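PDB 4GF0: glutathione S-transferase from Sulfitobacter, which binds glutathione and probably catalyses its conjugation to electrophilic substrates, as other members of the glutathione transferase family do. Local coordinates for residues L102-K113 and Y165-D176. Numbering follows the deposited sequence.
Sequences LASTMHVAHAHK and YLFVVCNWLDGD. With GSH (glutathione), chain D.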
loop_
_atom_site.group_PDB
_atom_site.type_symbol
_atom_site.label_atom_id
_atom_site.label_comp_id
_atom_site.label_asym_id
_atom_site.label_seq_id
_atom_site.Cartn_x
_atom_site.Cartn_y
_atom_site.Cartn_z
ATOM N N LEU A 102 1.011 -2.261 6.627
ATOM C CA LEU A 102 0.369 -3.530 6.321
ATOM C C LEU A 102 0.533 -3.868 4.836
ATOM O O LEU A 102 0.876 -5.001 4.489
ATOM C CB LEU A 102 -1.118 -3.497 6.726
ATOM C CG LEU A 102 -1.318 -3.375 8.248
ATOM C CD1 LEU A 102 -2.811 -3.210 8.560
ATOM C CD2 LEU A 102 -0.749 -4.569 9.014
ATOM N N ALA A 103 0.329 -2.880 3.968
ATOM C CA ALA A 103 0.425 -3.091 2.520
ATOM C C ALA A 103 1.829 -3.441 2.033
ATOM O O ALA A 103 1.988 -4.255 1.119
ATOM C CB ALA A 103 -0.084 -1.853 1.763
ATOM N N SER A 104 2.845 -2.830 2.640
ATOM C CA SER A 104 4.221 -2.918 2.134
ATOM C C SER A 104 5.083 -3.930 2.875
ATOM O O SER A 104 6.114 -4.390 2.350
ATOM C CB SER A 104 4.891 -1.542 2.220
ATOM O OG SER A 104 5.027 -1.125 3.574
ATOM N N THR A 105 4.694 -4.260 4.101
ATOM C CA THR A 105 5.556 -5.074 4.957
ATOM C C THR A 105 4.862 -6.325 5.482
ATOM O O THR A 105 5.327 -7.439 5.247
ATOM C CB THR A 105 6.112 -4.253 6.143
ATOM O OG1 THR A 105 6.703 -3.048 5.645
ATOM C CG2 THR A 105 7.176 -5.044 6.894
ATOM N N MET A 106 3.752 -6.158 6.195
ATOM C CA MET A 106 3.168 -7.311 6.870
ATOM C C MET A 106 2.441 -8.248 5.904
ATOM O O MET A 106 2.620 -9.467 5.970
ATOM C CB MET A 106 2.258 -6.881 8.028
ATOM C CG MET A 106 1.922 -8.023 8.988
ATOM S SD MET A 106 1.272 -7.367 10.545
ATOM C CE MET A 106 0.990 -8.853 11.507
ATOM N N HIS A 107 1.629 -7.694 5.001
ATOM C CA HIS A 107 0.975 -8.535 4.001
ATOM C C HIS A 107 2.053 -9.153 3.124
ATOM O O HIS A 107 1.968 -10.321 2.751
ATOM C CB HIS A 107 -0.018 -7.730 3.148
ATOM C CG HIS A 107 -0.902 -8.576 2.277
ATOM N ND1 HIS A 107 -1.983 -8.057 1.603
ATOM C CD2 HIS A 107 -0.861 -9.895 1.973
ATOM C CE1 HIS A 107 -2.576 -9.021 0.915
ATOM N NE2 HIS A 107 -1.919 -10.145 1.125
ATOM N N VAL A 108 3.075 -8.365 2.806
ATOM C CA VAL A 108 4.166 -8.847 1.964
ATOM C C VAL A 108 4.897 -10.033 2.603
ATOM O O VAL A 108 5.219 -11.003 1.909
ATOM C CB VAL A 108 5.149 -7.709 1.600
ATOM C CG1 VAL A 108 6.433 -8.269 0.974
ATOM C CG2 VAL A 108 4.469 -6.713 0.655
ATOM N N ALA A 109 5.141 -9.969 3.914
ATOM C CA ALA A 109 5.737 -11.097 4.628
ATOM C C ALA A 109 4.854 -12.338 4.528
ATOM O O ALA A 109 5.343 -13.443 4.290
ATOM C CB ALA A 109 6.011 -10.748 6.095
ATOM N N HIS A 110 3.552 -12.155 4.713
ATOM C CA HIS A 110 2.603 -13.265 4.625
ATOM C C HIS A 110 2.594 -13.873 3.220
ATOM O O HIS A 110 2.480 -15.085 3.064
ATOM C CB HIS A 110 1.200 -12.785 4.996
ATOM C CG HIS A 110 0.123 -13.778 4.714
ATOM N ND1 HIS A 110 -0.124 -14.871 5.515
ATOM C CD2 HIS A 110 -0.803 -13.836 3.714
ATOM C CE1 HIS A 110 -1.139 -15.565 5.026
ATOM N NE2 HIS A 110 -1.565 -14.948 3.931
ATOM N N ALA A 111 2.729 -13.017 2.210
ATOM C CA ALA A 111 2.624 -13.429 0.810
ATOM C C ALA A 111 3.748 -14.366 0.410
ATOM O O ALA A 111 3.616 -15.125 -0.552
ATOM C CB ALA A 111 2.607 -12.210 -0.104
ATOM N N HIS A 112 4.849 -14.323 1.149
ATOM C CA HIS A 112 5.979 -15.201 0.851
ATOM C C HIS A 112 5.717 -16.657 1.231
ATOM O O HIS A 112 6.508 -17.546 0.894
ATOM C CB HIS A 112 7.265 -14.685 1.505
ATOM C CG HIS A 112 7.874 -13.529 0.789
ATOM N ND1 HIS A 112 7.338 -12.250 0.821
ATOM C CD2 HIS A 112 8.958 -13.453 -0.019
ATOM C CE1 HIS A 112 8.080 -11.447 0.087
ATOM N NE2 HIS A 112 9.074 -12.153 -0.434
ATOM N N LYS A 113 4.614 -16.911 1.926
ATOM C CA LYS A 113 4.276 -18.282 2.294
ATOM C C LYS A 113 3.817 -19.098 1.090
ATOM O O LYS A 113 4.302 -20.214 0.871
ATOM C CB LYS A 113 3.201 -18.319 3.389
ATOM C CG LYS A 113 2.924 -19.730 3.904
ATOM C CD LYS A 113 2.111 -19.725 5.194
ATOM C CE LYS A 113 0.640 -19.483 4.945
ATOM N NZ LYS A 113 -0.152 -19.631 6.207
ATOM N N TYR A 165 -8.307 -3.289 8.192
ATOM C CA TYR A 165 -7.074 -3.707 7.546
ATOM C C TYR A 165 -6.238 -4.547 8.511
ATOM O O TYR A 165 -5.818 -5.660 8.169
ATOM C CB TYR A 165 -6.293 -2.468 7.073
ATOM C CG TYR A 165 -5.420 -2.670 5.861
ATOM C CD1 TYR A 165 -4.893 -3.921 5.544
ATOM C CD2 TYR A 165 -5.098 -1.598 5.043
ATOM C CE1 TYR A 165 -4.073 -4.098 4.418
ATOM C CE2 TYR A 165 -4.299 -1.762 3.925
ATOM C CZ TYR A 165 -3.784 -3.002 3.620
ATOM O OH TYR A 165 -2.982 -3.124 2.507
ATOM N N LEU A 166 -6.020 -4.044 9.725
ATOM C CA LEU A 166 -5.184 -4.757 10.698
ATOM C C LEU A 166 -5.840 -6.054 11.133
ATOM O O LEU A 166 -5.172 -7.067 11.306
ATOM C CB LEU A 166 -4.907 -3.877 11.921
ATOM C CG LEU A 166 -4.025 -4.516 12.994
ATOM C CD1 LEU A 166 -2.628 -4.786 12.438
ATOM C CD2 LEU A 166 -3.971 -3.595 14.208
ATOM N N PHE A 167 -7.154 -6.024 11.296
ATOM C CA PHE A 167 -7.874 -7.217 11.728
ATOM C C PHE A 167 -7.686 -8.388 10.762
ATOM O O PHE A 167 -7.379 -9.510 11.173
ATOM C CB PHE A 167 -9.358 -6.899 11.866
ATOM C CG PHE A 167 -10.193 -8.089 12.221
ATOM C CD1 PHE A 167 -10.086 -8.676 13.471
ATOM C CD2 PHE A 167 -11.086 -8.618 11.305
ATOM C CE1 PHE A 167 -10.871 -9.783 13.812
ATOM C CE2 PHE A 167 -11.868 -9.724 11.634
ATOM C CZ PHE A 167 -11.756 -10.305 12.888
ATOM N N VAL A 168 -7.887 -8.138 9.475
ATOM C CA VAL A 168 -7.771 -9.218 8.508
ATOM C C VAL A 168 -6.339 -9.753 8.437
ATOM O O VAL A 168 -6.125 -10.959 8.326
ATOM C CB VAL A 168 -8.304 -8.804 7.114
ATOM C CG1 VAL A 168 -8.016 -9.899 6.100
ATOM C CG2 VAL A 168 -9.802 -8.536 7.198
ATOM N N VAL A 169 -5.355 -8.872 8.552
ATOM C CA VAL A 169 -3.964 -9.319 8.559
ATOM C C VAL A 169 -3.643 -10.130 9.813
ATOM O O VAL A 169 -3.025 -11.195 9.731
ATOM C CB VAL A 169 -2.978 -8.146 8.414
ATOM C CG1 VAL A 169 -1.527 -8.645 8.518
ATOM C CG2 VAL A 169 -3.207 -7.420 7.080
ATOM N N CYS A 170 -4.079 -9.655 10.980
ATOM C CA CYS A 170 -3.776 -10.384 12.218
ATOM C C CYS A 170 -4.504 -11.720 12.275
ATOM O O CYS A 170 -4.096 -12.652 12.979
ATOM C CB CYS A 170 -4.108 -9.533 13.446
ATOM S SG CYS A 170 -2.953 -8.186 13.683
ATOM N N ASN A 171 -5.579 -11.828 11.513
ATOM C CA ASN A 171 -6.320 -13.075 11.425
ATOM C C ASN A 171 -5.495 -14.184 10.749
ATOM O O ASN A 171 -5.828 -15.361 10.860
ATOM C CB ASN A 171 -7.642 -12.846 10.687
ATOM C CG ASN A 171 -8.684 -13.858 11.051
ATOM O OD1 ASN A 171 -9.056 -13.991 12.217
ATOM N ND2 ASN A 171 -9.174 -14.585 10.051
ATOM N N TRP A 172 -4.422 -13.795 10.057
ATOM C CA TRP A 172 -3.505 -14.743 9.419
ATOM C C TRP A 172 -2.453 -15.282 10.386
ATOM O O TRP A 172 -1.780 -16.267 10.078
ATOM C CB TRP A 172 -2.756 -14.078 8.259
ATOM C CG TRP A 172 -3.585 -13.734 7.073
ATOM C CD1 TRP A 172 -4.704 -14.372 6.638
ATOM C CD2 TRP A 172 -3.347 -12.657 6.160
ATOM N NE1 TRP A 172 -5.186 -13.754 5.502
ATOM C CE2 TRP A 172 -4.369 -12.702 5.189
ATOM C CE3 TRP A 172 -2.370 -11.665 6.068
ATOM C CZ2 TRP A 172 -4.440 -11.778 4.137
ATOM C CZ3 TRP A 172 -2.437 -10.752 5.025
ATOM C CH2 TRP A 172 -3.465 -10.815 4.072
ATOM N N LEU A 173 -2.282 -14.632 11.535
ATOM C CA LEU A 173 -1.120 -14.929 12.394
ATOM C C LEU A 173 -1.063 -16.367 12.903
ATOM O O LEU A 173 -0.012 -17.016 12.803
ATOM C CB LEU A 173 -1.025 -13.940 13.561
ATOM C CG LEU A 173 -0.578 -12.520 13.201
ATOM C CD1 LEU A 173 -0.816 -11.573 14.370
ATOM C CD2 LEU A 173 0.899 -12.504 12.802
ATOM N N ASP A 174 -2.167 -16.868 13.450
ATOM C CA ASP A 174 -2.193 -18.238 13.971
ATOM C C ASP A 174 -1.833 -19.232 12.869
ATOM O O ASP A 174 -0.995 -20.120 13.069
ATOM C CB ASP A 174 -3.567 -18.578 14.557
ATOM C CG ASP A 174 -3.761 -18.032 15.963
ATOM O OD1 ASP A 174 -2.775 -17.569 16.573
ATOM O OD2 ASP A 174 -4.902 -18.090 16.467
ATOM N N GLY A 175 -2.449 -19.046 11.703
ATOM C CA GLY A 175 -2.203 -19.884 10.544
ATOM C C GLY A 175 -0.780 -19.782 10.027
ATOM O O GLY A 175 -0.274 -20.714 9.392
ATOM N N ASP A 176 -0.129 -18.651 10.292
ATOM C CA ASP A 176 1.251 -18.459 9.864
ATOM C C ASP A 176 2.250 -18.912 10.926
ATOM O O ASP A 176 3.455 -18.763 10.744
ATOM C CB ASP A 176 1.518 -16.992 9.469
ATOM C CG ASP A 176 0.893 -16.617 8.131
ATOM O OD1 ASP A 176 0.369 -17.516 7.439
ATOM O OD2 ASP A 176 0.932 -15.421 7.763
HETATM N N1 GSH D . -1.479 -4.947 -2.739
HETATM C CA1 GSH D . -2.722 -5.660 -2.927
HETATM C C1 GSH D . -3.789 -5.058 -2.069
HETATM O O11 GSH D . -4.982 -5.013 -2.478
HETATM O O12 GSH D . -3.504 -4.616 -0.924
HETATM C CB1 GSH D . -2.558 -7.107 -2.521
HETATM C CG1 GSH D . -3.698 -7.894 -3.173
HETATM C CD1 GSH D . -3.428 -9.394 -3.017
HETATM O OE1 GSH D . -2.303 -9.859 -3.210
HETATM N N2 GSH D . -4.532 -10.268 -2.631
HETATM C CA2 GSH D . -4.298 -11.685 -2.490
HETATM C C2 GSH D . -4.562 -12.322 -3.829
HETATM O O2 GSH D . -5.380 -11.840 -4.602
HETATM C CB2 GSH D . -5.213 -12.281 -1.468
HETATM S SG2 GSH D . -4.799 -11.655 0.151
HETATM N N3 GSH D . -3.839 -13.516 -4.246
HETATM C CA3 GSH D . -4.143 -14.096 -5.550
HETATM C C3 GSH D . -2.895 -14.590 -6.237
HETATM O O31 GSH D . -1.757 -14.189 -5.859
HETATM O O32 GSH D . -2.987 -15.399 -7.215
HETATM O O HOH W 1 -2.480 -5.368 1.363
#
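His110 lies flat over the six-membered ring of Trp172 in an offset stack, centroids 4.0 Å apart and planes only 5° from parallel, while Trp172 CH2 sits over one face of the His107 ring, 3.4 Å from His107 NE2, with the two planes oblique. Asp176 takes the edge of His110: ND1 donates to OD2 over 2.5 Å in a nearly straight bond that uses the syn lone pair. The other oxygen, OD1, receives Lys113 NZ at 2.5 Å in a salt bridge, met nearly along the C-O axis; the lysine chain bends at chi3 (79°) to bring its amine there. On the glutathione side, His107 NE2 comes 3.4 Å from GSH SG2, and ND1 binds a water that also contacts Tyr165 OH and donates to the carboxylate oxygen O12 of the ligand.

Behind these polar groups, Leu102 sets CB over one face of the Tyr165 ring in a CH-pi contact, and Met106, its chain extended, lays CG 3.5 Å from Val169 CG1. Trp172 is tied from outside by its indole NE1, hydrogen-bonded to Gly11 O. With an alanine here, His110 would probably lose its stacking partner, one face of His107 its cover, and Gly11 O the indole N-H.

Helical segments 102-111 and 165-170, nearly parallel at 18°, pack side by side in the helical C-terminal domain of the glutathione transferase fold, and His107 and Tyr165 on them line the glutathione pocket. The Asp176 carboxylate, its charge shared with Lys113, would favour a proton on His110 ND1, while Tyr165 and His107 hold the gamma-glutamyl carboxylate indirectly, through shared water.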